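Local structure of elongation factor G (Thermus thermophilus, 2DY1) at residues 283-288 against 305-310; 317-322 against 361-366; 97-102 against 273-278; 9-14 against 345-350; 299-304 against 354-359. The protein binds GTP and a magnesium ion and probably acts as a GTPase translation elongation factor in bacterial protein synthesis. All blocks are in the same frame, centred on the assembly; numbering follows the deposited sequence.

Contact 1: residues 283-288 against 305-310; sequences PPLAKV and LYRGRL
Arg307 holds CG anti to its backbone N (chi1 -169°) and lies alongside Pro283; a bend at chi3 (63°) then turns its guanidinium so that NE faces the Pro283 carbonyl. The bond from Arg307 NE to Pro283 O measures 2.9 Å and is nearly straight, with the oxygen in the guanidinium plane. Leu285 CB lies over one face of that group, 4.1 Å from Arg307 NH2. A water lies 2.7 Å from Pro284 O and takes a weak bond from Arg307 NH2. A leucine in place of Arg307 would probably leave Pro283 O without its straight donor and this water without one of its links. Between the two strands of this hairpin in domain 2 sits a classic beta bulge, where Tyr306 and Arg307 both face Leu285. Leu285 O therefore accepts twice, from Tyr306 N at 2.8 Å and from Arg307 N at 3.3 Å. The Tyr306 ring turns an edge to Lys287, CE2 lying 3.7 Å from Lys287 CB. Further out, Tyr306 OH bonds to Glu96 O, while Lys287 NZ bonds to Pro374 O and makes a salt bridge with Glu96. At Gly308 any side chain would run into Pro284 CA.

Contact 2: residues 317-322 against 361-366; sequences QSEAGQ and VLWQGE
Gln317 and Trp363 form a single antiparallel hydrogen-bonded pair, with Gln317 N giving a 2.7 Å bond to Trp363 O nearly along the C=O axis and Trp363 N returning one of 3.1 Å to Gln317 O. Trp363 holds CG between its backbone N and carbonyl carbon (chi1 66°), which folds the indole back over the other segment. Gln317 CB then sits above the five-membered ring in a CH-pi contact, 3.8 Å from its centroid and 20° off the normal. One carbon further on, Gln317 CG meets the six-membered ring, 3.4 Å from Trp363 CZ2. Ser318 N lies over this same face, near the rim. Beside the indole, Ser318 CB presses on Leu362 CD2 at 3.4 Å, tighter than usual for two carbons. The loop then reverses in a type I turn from Ser318 to Gly321, reinforced by an ST turn: Ser318 OG accepts from Ala320 N and donates to Gly321 O at 2.7 Å. A water joins Glu319 N to Val361 O, while the Glu319 carboxylate makes its salt bridge with Lys367. The loop between strands 314-316 and 323-332 of domain 2 is thus held to edge strand 361-363 by two backbone bonds and a water, and the indole face is met mainly by the CB and CG of Gln317, while the hydrogen bonds across the contact are made by main-chain atoms.

Contact 3: residues 97-102 against 273-278; sequences AADAAL and PSPTER
Asp99, Arg278 and Pro273 carry most of this buried contact, and the Asp99 carboxylate stands at its middle with its two oxygens turned to different neighbours. OD1 of Asp99 forms a salt bridge with NH1 of Arg278 at 2.8 Å, met on its anti side and 16° out of the carboxylate plane. The two flat groups stand almost perpendicular, 84° apart, so one N-H points at one oxygen and there is no paired, side-by-side bridge. Arg278 sets CG anti to its backbone N (chi1 -177°) and stays extended from there to NE, laying its CD 3.4 Å from Asp99 OD1. Its NH1 also makes a weak bond to Ala98 O, and a water runs between that carbonyl and Arg278 NH2. With an alanine in place of Arg278, Asp99 OD1 would probably lose this charged mate and Ala98 O its weak bond from NH1. The second oxygen, Asp99 OD2, rests against Pro275, 3.4 Å from its CA, and pairs with Arg304 from the strand 298-307. A further water bridges Asp99 OD2, at 2.7 Å, and Pro273 O. Pro273 itself packs by its ring, CG lying 3.7 Å from Asp99 O and CD 4.2 Å from Ala100 CB. Ser274 is the N-cap of helix 275-279: its OG accepts from Glu277 N, and its own N donates to Glu277 OE2. That reciprocal pair is a capping box, and it starts the short helix that leads from the P-loop GTPase fold, beside the entry to strand 100-106, toward domain 2.

Contact 4: residues 9-14 against 345-350; sequences IRTVAL and GFVLGV
The hydroxyl of Thr11 donates to Gly345 O at 2.7 Å, the one hydrogen bond joining these two segments. It arrives in the carbonyl plane on a lone pair, at a C=O...OG1 angle of 108°. Thr11 sets OG1 anti to its own carbonyl carbon (chi1 -49°), turning the hydroxyl out from the strand to the glycine while CG2 is left to face Val347, 4.4 Å from its CG2. Gly345 fits because it has no side chain: a CB here would collide with Ile9 CG2, which already lies 3.8 Å from Gly345 CA. The backbone angles of Gly345 also suit glycine alone. Two residues before Thr11, Ile9 reaches along its longer branch to the edge of the Phe346 ring, its CD1 lying near the ring plane and 3.7 Å from CE1. The two side chains cross at about a right angle, and the Phe346 ring also meets that of Phe77 in the neighbouring strand 74-80. Arg304 touches Thr11 as well. The contact is an interdomain one: strand 9-16, the strand that leads into the GTP-binding P-loop of the GTPase fold, lies against the loop residues that lead into edge strand 347-350 of domain 2.

Contact 5: residues 299-304 against 354-359; sequences QVAYLR and EGLHRG
Gln299 runs out from its strand as an extended chain, CG anti to the backbone N (chi1 -179°), and lies along Glu354. Its CB meets the carboxylate first, 3.4 Å from Glu354 OE2. CG comes next, 4.1 Å from the backbone N of Glu354. CD then passes Glu354 CA at 3.8 Å, and the amide it carries ends beside the carbonyl of Leu356, whose O is 4.1 Å from Gln299 CD. Glu354 answers by doubling back: a bend at chi2 (68°) brings OE2 over the start of the strand, where it accepts from Gln299 N at 3.0 Å. The N-H points almost straight at the oxygen (169°) but reaches it from above the carboxylate plane. Two residues along the strand the contact turns apolar, with Ala301 CB set 3.8 Å from Leu356 CB and close to its CD1 as well. Leu356 also touches Val350 and Val323, so it fills in between the sheet of strands 285-294, 298-307 and 347-350 and its neighbour in domain 2. From the loop, His357 ND1 bonds to Glu407, in the range of domain III. The chemistry is divided: an exposed carboxylate satisfies a backbone N-H at the beginning of the strand, where its negative charge probably strengthens the bond, while further along, the Ala301 methyl of the strand is covered by Leu356 carbons.

In the fold
From the N terminus, segment 9-14, on strand 9-16, opens contact 4, whose loop closes only at 345-350. Within that loop, contact 3 joins 97-102 to 273-278 and closes first, bringing the start of helix 275-279 against the beginning of strand 100-106 in the central sheet of the GTPase fold. Contact 1 opens at 283-288 and closes at 305-310, also wholly inside contact 4; contact 5 starts at 299-304 in the same hairpin and so crosses it. Contact 2 opens at 317-322. Contacts 4, 5 and 2 close in that order, at 345-350, 354-359 and 361-366, each crossing the other two. Contacts 1, 2 and 5 hold domain 2 together; contact 4 seats it on the GTPase domain.

Contact 1: residues 283-288 against 305-310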
# COMPACT_ATOMS: atom_id res chain seq x y z
N PRO A 283 -7.19 -7.37 29.69
CA PRO A 283 -6.56 -6.05 29.81
C PRO A 283 -6.55 -5.31 28.49
O PRO A 283 -6.57 -5.93 27.43
CB PRO A 283 -5.13 -6.36 30.25
CG PRO A 283 -5.14 -7.84 30.61
CD PRO A 283 -6.18 -8.43 29.73
N PRO A 284 -6.52 -3.98 28.56
CA PRO A 284 -6.49 -3.13 27.37
C PRO A 284 -5.42 -3.56 26.36
O PRO A 284 -4.27 -3.89 26.72
CB PRO A 284 -6.21 -1.75 27.95
CG PRO A 284 -7.01 -1.78 29.21
CD PRO A 284 -6.69 -3.16 29.78
N LEU A 285 -5.81 -3.60 25.08
CA LEU A 285 -4.90 -3.94 23.99
C LEU A 285 -5.38 -3.04 22.88
O LEU A 285 -6.57 -3.03 22.56
CB LEU A 285 -5.03 -5.40 23.55
CG LEU A 285 -4.23 -5.76 22.28
CD1 LEU A 285 -2.72 -5.56 22.51
CD2 LEU A 285 -4.54 -7.20 21.89
N ALA A 286 -4.47 -2.25 22.33
CA ALA A 286 -4.81 -1.29 21.28
C ALA A 286 -3.66 -1.11 20.30
O ALA A 286 -2.53 -1.55 20.53
CB ALA A 286 -5.14 0.07 21.91
N LYS A 287 -3.95 -0.44 19.20
CA LYS A 287 -2.92 -0.21 18.20
C LYS A 287 -3.21 1.08 17.44
O LYS A 287 -4.37 1.40 17.20
CB LYS A 287 -2.89 -1.38 17.22
CG LYS A 287 -1.84 -1.26 16.15
CD LYS A 287 -1.68 -2.57 15.37
CE LYS A 287 -0.64 -2.44 14.30
NZ LYS A 287 -0.38 -3.73 13.62
N VAL A 288 -2.16 1.83 17.09
CA VAL A 288 -2.33 3.06 16.30
C VAL A 288 -2.36 2.53 14.86
O VAL A 288 -1.35 2.06 14.35
CB VAL A 288 -1.11 3.99 16.47
CG1 VAL A 288 -1.23 5.19 15.55
CG2 VAL A 288 -1.02 4.47 17.93
N LEU A 305 -9.16 0.18 19.94
CA LEU A 305 -9.10 -0.51 21.23
C LEU A 305 -9.69 -1.89 20.95
O LEU A 305 -10.89 -2.04 20.73
CB LEU A 305 -9.94 0.25 22.27
CG LEU A 305 -9.96 -0.32 23.70
CD1 LEU A 305 -8.54 -0.37 24.26
CD2 LEU A 305 -10.84 0.55 24.58
N TYR A 306 -8.83 -2.89 20.96
CA TYR A 306 -9.25 -4.26 20.66
C TYR A 306 -9.87 -4.96 21.82
O TYR A 306 -10.77 -5.79 21.65
CB TYR A 306 -8.06 -5.10 20.19
CG TYR A 306 -7.44 -4.70 18.86
CD1 TYR A 306 -8.13 -4.90 17.66
CD2 TYR A 306 -6.14 -4.18 18.79
CE1 TYR A 306 -7.55 -4.59 16.43
CE2 TYR A 306 -5.55 -3.86 17.55
CZ TYR A 306 -6.26 -4.08 16.38
OH TYR A 306 -5.66 -3.80 15.16
N ARG A 307 -9.40 -4.62 23.01
CA ARG A 307 -9.87 -5.31 24.21
C ARG A 307 -9.71 -4.37 25.35
O ARG A 307 -8.85 -3.50 25.31
CB ARG A 307 -8.98 -6.53 24.46
CG ARG A 307 -9.47 -7.52 25.53
CD ARG A 307 -8.54 -8.73 25.59
NE ARG A 307 -7.18 -8.35 25.99
CZ ARG A 307 -6.09 -9.05 25.71
NH1 ARG A 307 -6.19 -10.18 25.02
NH2 ARG A 307 -4.91 -8.62 26.12
N GLY A 308 -10.57 -4.53 26.35
CA GLY A 308 -10.48 -3.70 27.53
C GLY A 308 -11.36 -2.49 27.52
O GLY A 308 -12.10 -2.23 26.57
N ARG A 309 -11.29 -1.72 28.59
CA ARG A 309 -12.09 -0.54 28.72
C ARG A 309 -11.20 0.59 29.21
O ARG A 309 -10.20 0.36 29.90
CB ARG A 309 -13.24 -0.82 29.71
CG ARG A 309 -14.16 0.35 30.00
CD ARG A 309 -15.45 -0.13 30.68
NE ARG A 309 -16.24 1.00 31.16
CZ ARG A 309 -15.96 1.68 32.26
NH1 ARG A 309 -14.92 1.34 33.01
NH2 ARG A 309 -16.71 2.71 32.61
N LEU A 310 -11.52 1.82 28.81
CA LEU A 310 -10.74 2.97 29.25
C LEU A 310 -11.61 4.10 29.73
O LEU A 310 -12.74 4.31 29.25
CB LEU A 310 -9.87 3.50 28.12
CG LEU A 310 -8.77 2.59 27.59
CD1 LEU A 310 -8.17 3.20 26.33
CD2 LEU A 310 -7.68 2.43 28.65
O HOH W 1 -3.28 -6.43 26.74

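Contact 2: residues 317-322 against 361-366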
# COMPACT_ATOMS: atom_id res chain seq x y z
N GLN A 317 0.65 1.33 28.30
CA GLN A 317 2.09 1.14 28.14
C GLN A 317 2.36 1.11 26.63
O GLN A 317 1.48 0.78 25.85
CB GLN A 317 2.51 -0.20 28.76
CG GLN A 317 4.01 -0.42 28.74
CD GLN A 317 4.74 0.60 29.59
OE1 GLN A 317 4.84 0.45 30.81
NE2 GLN A 317 5.26 1.64 28.94
N SER A 318 3.58 1.45 26.24
CA SER A 318 3.96 1.41 24.83
C SER A 318 5.47 1.31 24.80
O SER A 318 6.12 1.52 25.84
CB SER A 318 3.55 2.67 24.09
OG SER A 318 4.50 3.72 24.25
N GLU A 319 6.02 1.03 23.63
CA GLU A 319 7.47 0.91 23.53
C GLU A 319 8.17 2.23 23.84
O GLU A 319 9.37 2.25 24.13
CB GLU A 319 7.86 0.43 22.13
CG GLU A 319 7.37 -0.97 21.79
CD GLU A 319 8.06 -2.08 22.59
OE1 GLU A 319 9.06 -1.79 23.28
OE2 GLU A 319 7.60 -3.24 22.51
N ALA A 320 7.42 3.33 23.79
CA ALA A 320 7.97 4.65 24.06
C ALA A 320 7.60 5.15 25.45
O ALA A 320 7.73 6.34 25.74
CB ALA A 320 7.49 5.64 23.02
N GLY A 321 7.14 4.25 26.30
CA GLY A 321 6.77 4.64 27.65
C GLY A 321 5.27 4.79 27.80
O GLY A 321 4.51 4.50 26.88
N GLN A 322 4.85 5.24 28.98
CA GLN A 322 3.43 5.42 29.27
C GLN A 322 2.77 6.49 28.43
O GLN A 322 3.33 7.57 28.21
CB GLN A 322 3.23 5.77 30.75
CG GLN A 322 3.57 4.63 31.71
CD GLN A 322 2.67 3.42 31.54
OE1 GLN A 322 1.44 3.51 31.67
NE2 GLN A 322 3.27 2.28 31.26
N VAL A 361 1.85 -0.48 19.21
CA VAL A 361 0.94 -1.27 20.03
C VAL A 361 0.90 -0.67 21.44
O VAL A 361 1.92 -0.17 21.95
CB VAL A 361 1.42 -2.73 20.09
CG1 VAL A 361 0.41 -3.59 20.88
CG2 VAL A 361 1.58 -3.28 18.65
N LEU A 362 -0.28 -0.66 22.04
CA LEU A 362 -0.45 -0.11 23.38
C LEU A 362 -1.14 -1.17 24.23
O LEU A 362 -2.00 -1.90 23.74
CB LEU A 362 -1.30 1.16 23.33
CG LEU A 362 -0.78 2.17 22.30
CD1 LEU A 362 -1.92 3.10 21.88
CD2 LEU A 362 0.37 2.93 22.86
N TRP A 363 -0.79 -1.25 25.50
CA TRP A 363 -1.39 -2.28 26.32
C TRP A 363 -1.31 -1.98 27.80
O TRP A 363 -0.66 -1.03 28.21
CB TRP A 363 -0.62 -3.60 26.09
CG TRP A 363 0.83 -3.57 26.60
CD1 TRP A 363 1.28 -3.95 27.84
CD2 TRP A 363 1.98 -3.08 25.89
NE1 TRP A 363 2.63 -3.72 27.95
CE2 TRP A 363 3.09 -3.19 26.77
CE3 TRP A 363 2.18 -2.56 24.61
CZ2 TRP A 363 4.38 -2.80 26.39
CZ3 TRP A 363 3.48 -2.17 24.23
CH2 TRP A 363 4.56 -2.29 25.12
N GLN A 364 -1.96 -2.83 28.58
CA GLN A 364 -1.83 -2.81 30.03
C GLN A 364 -1.49 -4.26 30.36
O GLN A 364 -1.86 -5.18 29.62
CB GLN A 364 -3.12 -2.38 30.73
CG GLN A 364 -3.30 -0.89 30.69
CD GLN A 364 -4.47 -0.44 31.53
OE1 GLN A 364 -5.17 -1.26 32.14
NE2 GLN A 364 -4.70 0.87 31.56
N GLY A 365 -0.74 -4.47 31.43
CA GLY A 365 -0.38 -5.83 31.79
C GLY A 365 0.77 -6.35 30.95
O GLY A 365 1.66 -5.59 30.53
N GLU A 366 0.75 -7.66 30.69
CA GLU A 366 1.81 -8.32 29.91
C GLU A 366 1.78 -7.84 28.46
O GLU A 366 0.74 -7.82 27.82
CB GLU A 366 1.61 -9.84 29.97
CG GLU A 366 2.68 -10.65 29.27
CD GLU A 366 4.02 -10.62 29.96
OE1 GLU A 366 5.05 -10.66 29.26
OE2 GLU A 366 4.05 -10.58 31.20
O HOH W 2 4.41 0.60 21.35

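Contact 3: residues 97-102 against 273-278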
# COMPACT_ATOMS: atom_id res chain seq x y z
N ALA A 97 -7.43 -2.59 11.70
CA ALA A 97 -8.17 -1.99 12.78
C ALA A 97 -9.55 -2.54 13.05
O ALA A 97 -10.11 -2.28 14.10
CB ALA A 97 -8.30 -0.47 12.53
N ALA A 98 -10.11 -3.29 12.10
CA ALA A 98 -11.49 -3.77 12.25
C ALA A 98 -11.57 -5.25 12.56
O ALA A 98 -10.59 -5.95 12.41
CB ALA A 98 -12.25 -3.48 10.96
N ASP A 99 -12.77 -5.69 12.96
CA ASP A 99 -12.99 -7.09 13.25
C ASP A 99 -13.77 -7.78 12.13
O ASP A 99 -14.03 -8.99 12.20
CB ASP A 99 -13.74 -7.26 14.59
CG ASP A 99 -12.96 -6.69 15.76
OD1 ASP A 99 -11.72 -6.63 15.69
OD2 ASP A 99 -13.62 -6.30 16.77
N ALA A 100 -14.13 -7.03 11.09
CA ALA A 100 -14.87 -7.58 9.95
C ALA A 100 -14.76 -6.59 8.80
O ALA A 100 -14.52 -5.40 9.03
CB ALA A 100 -16.34 -7.80 10.29
N ALA A 101 -14.95 -7.09 7.58
CA ALA A 101 -14.90 -6.24 6.40
C ALA A 101 -16.26 -6.20 5.72
O ALA A 101 -16.88 -7.24 5.53
CB ALA A 101 -13.87 -6.78 5.43
N LEU A 102 -16.74 -5.00 5.41
CA LEU A 102 -17.99 -4.82 4.66
C LEU A 102 -17.45 -4.44 3.29
O LEU A 102 -16.81 -3.40 3.14
CB LEU A 102 -18.81 -3.67 5.26
CG LEU A 102 -20.04 -3.23 4.44
CD1 LEU A 102 -21.02 -4.43 4.23
CD2 LEU A 102 -20.78 -2.09 5.18
N PRO A 273 -19.09 -10.05 14.08
CA PRO A 273 -18.67 -10.24 15.47
C PRO A 273 -18.32 -9.04 16.29
O PRO A 273 -17.86 -8.03 15.78
CB PRO A 273 -17.47 -11.16 15.33
CG PRO A 273 -16.79 -10.59 14.12
CD PRO A 273 -18.00 -10.41 13.16
N SER A 274 -18.51 -9.19 17.60
CA SER A 274 -18.16 -8.16 18.56
C SER A 274 -16.68 -8.34 18.89
O SER A 274 -16.08 -9.39 18.60
CB SER A 274 -18.97 -8.35 19.85
OG SER A 274 -18.47 -9.50 20.53
N PRO A 275 -16.05 -7.33 19.49
CA PRO A 275 -14.63 -7.44 19.85
C PRO A 275 -14.41 -8.59 20.84
O PRO A 275 -13.39 -9.28 20.77
CB PRO A 275 -14.33 -6.08 20.48
CG PRO A 275 -15.23 -5.16 19.74
CD PRO A 275 -16.53 -5.94 19.60
N THR A 276 -15.36 -8.78 21.74
CA THR A 276 -15.27 -9.85 22.73
C THR A 276 -15.24 -11.21 22.04
O THR A 276 -14.50 -12.11 22.45
CB THR A 276 -16.46 -9.81 23.69
OG1 THR A 276 -16.41 -8.59 24.44
CG2 THR A 276 -16.40 -11.00 24.66
N GLU A 277 -16.05 -11.37 21.00
CA GLU A 277 -16.06 -12.63 20.27
C GLU A 277 -14.74 -12.89 19.55
O GLU A 277 -14.40 -14.04 19.25
CB GLU A 277 -17.23 -12.65 19.28
CG GLU A 277 -18.58 -12.79 19.97
CD GLU A 277 -19.77 -12.69 19.03
OE1 GLU A 277 -20.69 -13.51 19.17
OE2 GLU A 277 -19.79 -11.78 18.19
N ARG A 278 -13.98 -11.84 19.26
CA ARG A 278 -12.72 -12.03 18.58
C ARG A 278 -11.51 -12.16 19.51
O ARG A 278 -10.69 -13.08 19.37
CB ARG A 278 -12.45 -10.87 17.60
CG ARG A 278 -11.18 -11.06 16.81
CD ARG A 278 -10.90 -9.88 15.89
NE ARG A 278 -9.70 -10.08 15.09
CZ ARG A 278 -9.14 -9.12 14.35
NH1 ARG A 278 -9.70 -7.92 14.33
NH2 ARG A 278 -8.08 -9.38 13.60
O HOH W 3 -7.81 -6.91 12.03
O HOH W 4 -16.24 -5.77 16.24

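Contact 4: residues 9-14 against 345-350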
# COMPACT_ATOMS: atom_id res chain seq x y z
N ILE A 9 -21.20 -3.51 20.37
CA ILE A 9 -20.28 -2.67 19.61
C ILE A 9 -19.68 -3.51 18.50
O ILE A 9 -19.44 -4.70 18.68
CB ILE A 9 -19.14 -2.13 20.50
CG1 ILE A 9 -19.74 -1.27 21.62
CG2 ILE A 9 -18.16 -1.28 19.66
CD1 ILE A 9 -18.73 -0.76 22.59
N ARG A 10 -19.47 -2.91 17.32
CA ARG A 10 -18.83 -3.59 16.19
C ARG A 10 -17.82 -2.61 15.59
O ARG A 10 -18.04 -1.41 15.61
CB ARG A 10 -19.83 -3.92 15.08
CG ARG A 10 -21.03 -4.76 15.47
CD ARG A 10 -20.62 -6.17 15.81
NE ARG A 10 -21.81 -6.96 16.12
CZ ARG A 10 -22.27 -7.17 17.34
NH1 ARG A 10 -21.64 -6.64 18.38
NH2 ARG A 10 -23.32 -7.96 17.53
N THR A 11 -16.71 -3.13 15.09
CA THR A 11 -15.72 -2.31 14.38
C THR A 11 -15.68 -2.95 12.99
O THR A 11 -15.35 -4.13 12.85
CB THR A 11 -14.32 -2.37 14.99
OG1 THR A 11 -14.41 -2.15 16.41
CG2 THR A 11 -13.45 -1.26 14.39
N VAL A 12 -15.94 -2.14 11.97
CA VAL A 12 -16.05 -2.67 10.61
C VAL A 12 -15.32 -1.80 9.60
O VAL A 12 -15.48 -0.58 9.65
CB VAL A 12 -17.57 -2.72 10.21
CG1 VAL A 12 -17.74 -3.25 8.78
CG2 VAL A 12 -18.35 -3.60 11.21
N ALA A 13 -14.53 -2.42 8.71
CA ALA A 13 -13.84 -1.64 7.66
C ALA A 13 -14.69 -1.78 6.40
O ALA A 13 -15.02 -2.89 6.01
CB ALA A 13 -12.47 -2.20 7.39
N LEU A 14 -15.00 -0.65 5.77
CA LEU A 14 -15.81 -0.62 4.54
C LEU A 14 -14.79 -0.45 3.42
O LEU A 14 -14.12 0.61 3.30
CB LEU A 14 -16.78 0.56 4.61
CG LEU A 14 -17.57 0.91 3.35
CD1 LEU A 14 -18.36 -0.30 2.85
CD2 LEU A 14 -18.51 2.04 3.71
N GLY A 345 -13.67 -2.09 20.79
CA GLY A 345 -14.41 -1.82 19.56
C GLY A 345 -14.32 -0.34 19.21
O GLY A 345 -14.44 0.05 18.05
N PHE A 346 -14.11 0.49 20.22
CA PHE A 346 -13.98 1.93 19.97
C PHE A 346 -12.72 2.24 19.17
O PHE A 346 -11.72 1.52 19.22
CB PHE A 346 -13.84 2.71 21.29
CG PHE A 346 -15.14 3.17 21.88
CD1 PHE A 346 -16.16 2.27 22.16
CD2 PHE A 346 -15.35 4.53 22.15
CE1 PHE A 346 -17.36 2.70 22.70
CE2 PHE A 346 -16.55 4.98 22.69
CZ PHE A 346 -17.57 4.06 22.97
N VAL A 347 -12.82 3.34 18.43
CA VAL A 347 -11.68 3.90 17.74
C VAL A 347 -11.58 5.27 18.39
O VAL A 347 -12.58 5.98 18.51
CB VAL A 347 -11.91 4.05 16.23
CG1 VAL A 347 -10.81 4.94 15.64
CG2 VAL A 347 -11.87 2.65 15.59
N LEU A 348 -10.39 5.61 18.86
CA LEU A 348 -10.17 6.89 19.50
C LEU A 348 -9.24 7.76 18.69
O LEU A 348 -8.37 7.25 17.97
CB LEU A 348 -9.53 6.69 20.87
CG LEU A 348 -10.36 5.89 21.88
CD1 LEU A 348 -9.52 5.70 23.14
CD2 LEU A 348 -11.64 6.61 22.21
N GLY A 349 -9.41 9.07 18.81
CA GLY A 349 -8.51 9.99 18.14
C GLY A 349 -7.74 10.65 19.28
O GLY A 349 -8.37 11.24 20.16
N VAL A 350 -6.42 10.55 19.27
CA VAL A 350 -5.58 11.13 20.33
C VAL A 350 -4.88 12.36 19.78
O VAL A 350 -4.04 12.24 18.90
CB VAL A 350 -4.51 10.09 20.79
CG1 VAL A 350 -3.66 10.65 21.92
CG2 VAL A 350 -5.20 8.81 21.25

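Contact 5: residues 299-304 against 354-359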
# COMPACT_ATOMS: atom_id res chain seq x y z
N GLN A 299 -0.52 16.56 15.08
CA GLN A 299 -0.63 15.12 14.87
C GLN A 299 -1.75 14.49 15.70
O GLN A 299 -1.90 14.77 16.88
CB GLN A 299 0.71 14.45 15.18
CG GLN A 299 0.74 12.92 14.98
CD GLN A 299 2.13 12.37 14.68
OE1 GLN A 299 2.41 11.19 14.90
NE2 GLN A 299 3.00 13.22 14.16
N VAL A 300 -2.57 13.68 15.04
CA VAL A 300 -3.65 12.96 15.70
C VAL A 300 -3.42 11.48 15.39
O VAL A 300 -3.30 11.10 14.23
CB VAL A 300 -5.05 13.37 15.19
CG1 VAL A 300 -6.12 12.48 15.82
CG2 VAL A 300 -5.33 14.82 15.54
N ALA A 301 -3.36 10.65 16.44
CA ALA A 301 -3.15 9.22 16.30
C ALA A 301 -4.52 8.57 16.42
O ALA A 301 -5.33 8.93 17.28
CB ALA A 301 -2.20 8.70 17.39
N TYR A 302 -4.79 7.62 15.52
CA TYR A 302 -6.07 6.93 15.53
C TYR A 302 -5.83 5.55 16.09
O TYR A 302 -5.07 4.75 15.53
CB TYR A 302 -6.63 6.88 14.12
CG TYR A 302 -7.01 8.27 13.64
CD1 TYR A 302 -8.33 8.70 13.66
CD2 TYR A 302 -6.03 9.16 13.22
CE1 TYR A 302 -8.66 10.01 13.27
CE2 TYR A 302 -6.36 10.46 12.84
CZ TYR A 302 -7.65 10.87 12.86
OH TYR A 302 -7.94 12.16 12.48
N LEU A 303 -6.49 5.29 17.21
CA LEU A 303 -6.29 4.05 17.95
C LEU A 303 -7.48 3.15 17.94
O LEU A 303 -8.59 3.59 18.19
CB LEU A 303 -6.00 4.37 19.42
CG LEU A 303 -4.62 4.72 19.94
CD1 LEU A 303 -4.05 5.91 19.19
CD2 LEU A 303 -4.75 5.04 21.44
N ARG A 304 -7.25 1.87 17.66
CA ARG A 304 -8.32 0.89 17.77
C ARG A 304 -8.11 0.22 19.13
O ARG A 304 -7.00 -0.24 19.42
CB ARG A 304 -8.22 -0.18 16.68
CG ARG A 304 -9.02 -1.46 17.03
CD ARG A 304 -10.53 -1.22 17.10
NE ARG A 304 -11.18 -2.30 17.85
CZ ARG A 304 -11.51 -3.50 17.38
NH1 ARG A 304 -11.28 -3.82 16.11
NH2 ARG A 304 -12.03 -4.40 18.21
N GLU A 354 2.31 13.71 18.65
CA GLU A 354 3.58 13.64 17.95
C GLU A 354 4.44 12.42 18.30
O GLU A 354 5.27 11.98 17.50
CB GLU A 354 4.37 14.93 18.17
CG GLU A 354 3.93 16.13 17.30
CD GLU A 354 2.53 16.69 17.62
OE1 GLU A 354 2.05 16.58 18.77
OE2 GLU A 354 1.92 17.27 16.70
N GLY A 355 4.26 11.85 19.48
CA GLY A 355 5.07 10.69 19.83
C GLY A 355 4.46 9.33 19.52
O GLY A 355 5.06 8.30 19.80
N LEU A 356 3.27 9.32 18.92
CA LEU A 356 2.56 8.07 18.61
C LEU A 356 2.58 7.85 17.10
O LEU A 356 2.06 8.67 16.35
CB LEU A 356 1.11 8.14 19.09
CG LEU A 356 0.91 8.25 20.60
CD1 LEU A 356 -0.58 8.38 20.95
CD2 LEU A 356 1.53 7.03 21.27
N HIS A 357 3.17 6.73 16.67
CA HIS A 357 3.33 6.44 15.26
C HIS A 357 2.50 5.28 14.76
O HIS A 357 2.11 4.40 15.53
CB HIS A 357 4.80 6.16 14.99
CG HIS A 357 5.72 7.19 15.58
ND1 HIS A 357 5.74 8.50 15.16
CD2 HIS A 357 6.63 7.09 16.57
CE1 HIS A 357 6.63 9.17 15.87
NE2 HIS A 357 7.18 8.34 16.73
N ARG A 358 2.25 5.25 13.45
CA ARG A 358 1.47 4.17 12.88
C ARG A 358 2.13 2.83 13.23
O ARG A 358 3.35 2.69 13.12
CB ARG A 358 1.42 4.31 11.35
CG ARG A 358 0.54 3.29 10.63
CD ARG A 358 0.60 3.51 9.10
NE ARG A 358 -0.33 2.66 8.35
CZ ARG A 358 -0.16 1.36 8.08
NH1 ARG A 358 0.93 0.72 8.50
NH2 ARG A 358 -1.09 0.70 7.40
N GLY A 359 1.30 1.86 13.65
CA GLY A 359 1.79 0.53 13.96
C GLY A 359 2.15 0.27 15.41
O GLY A 359 2.42 -0.88 15.80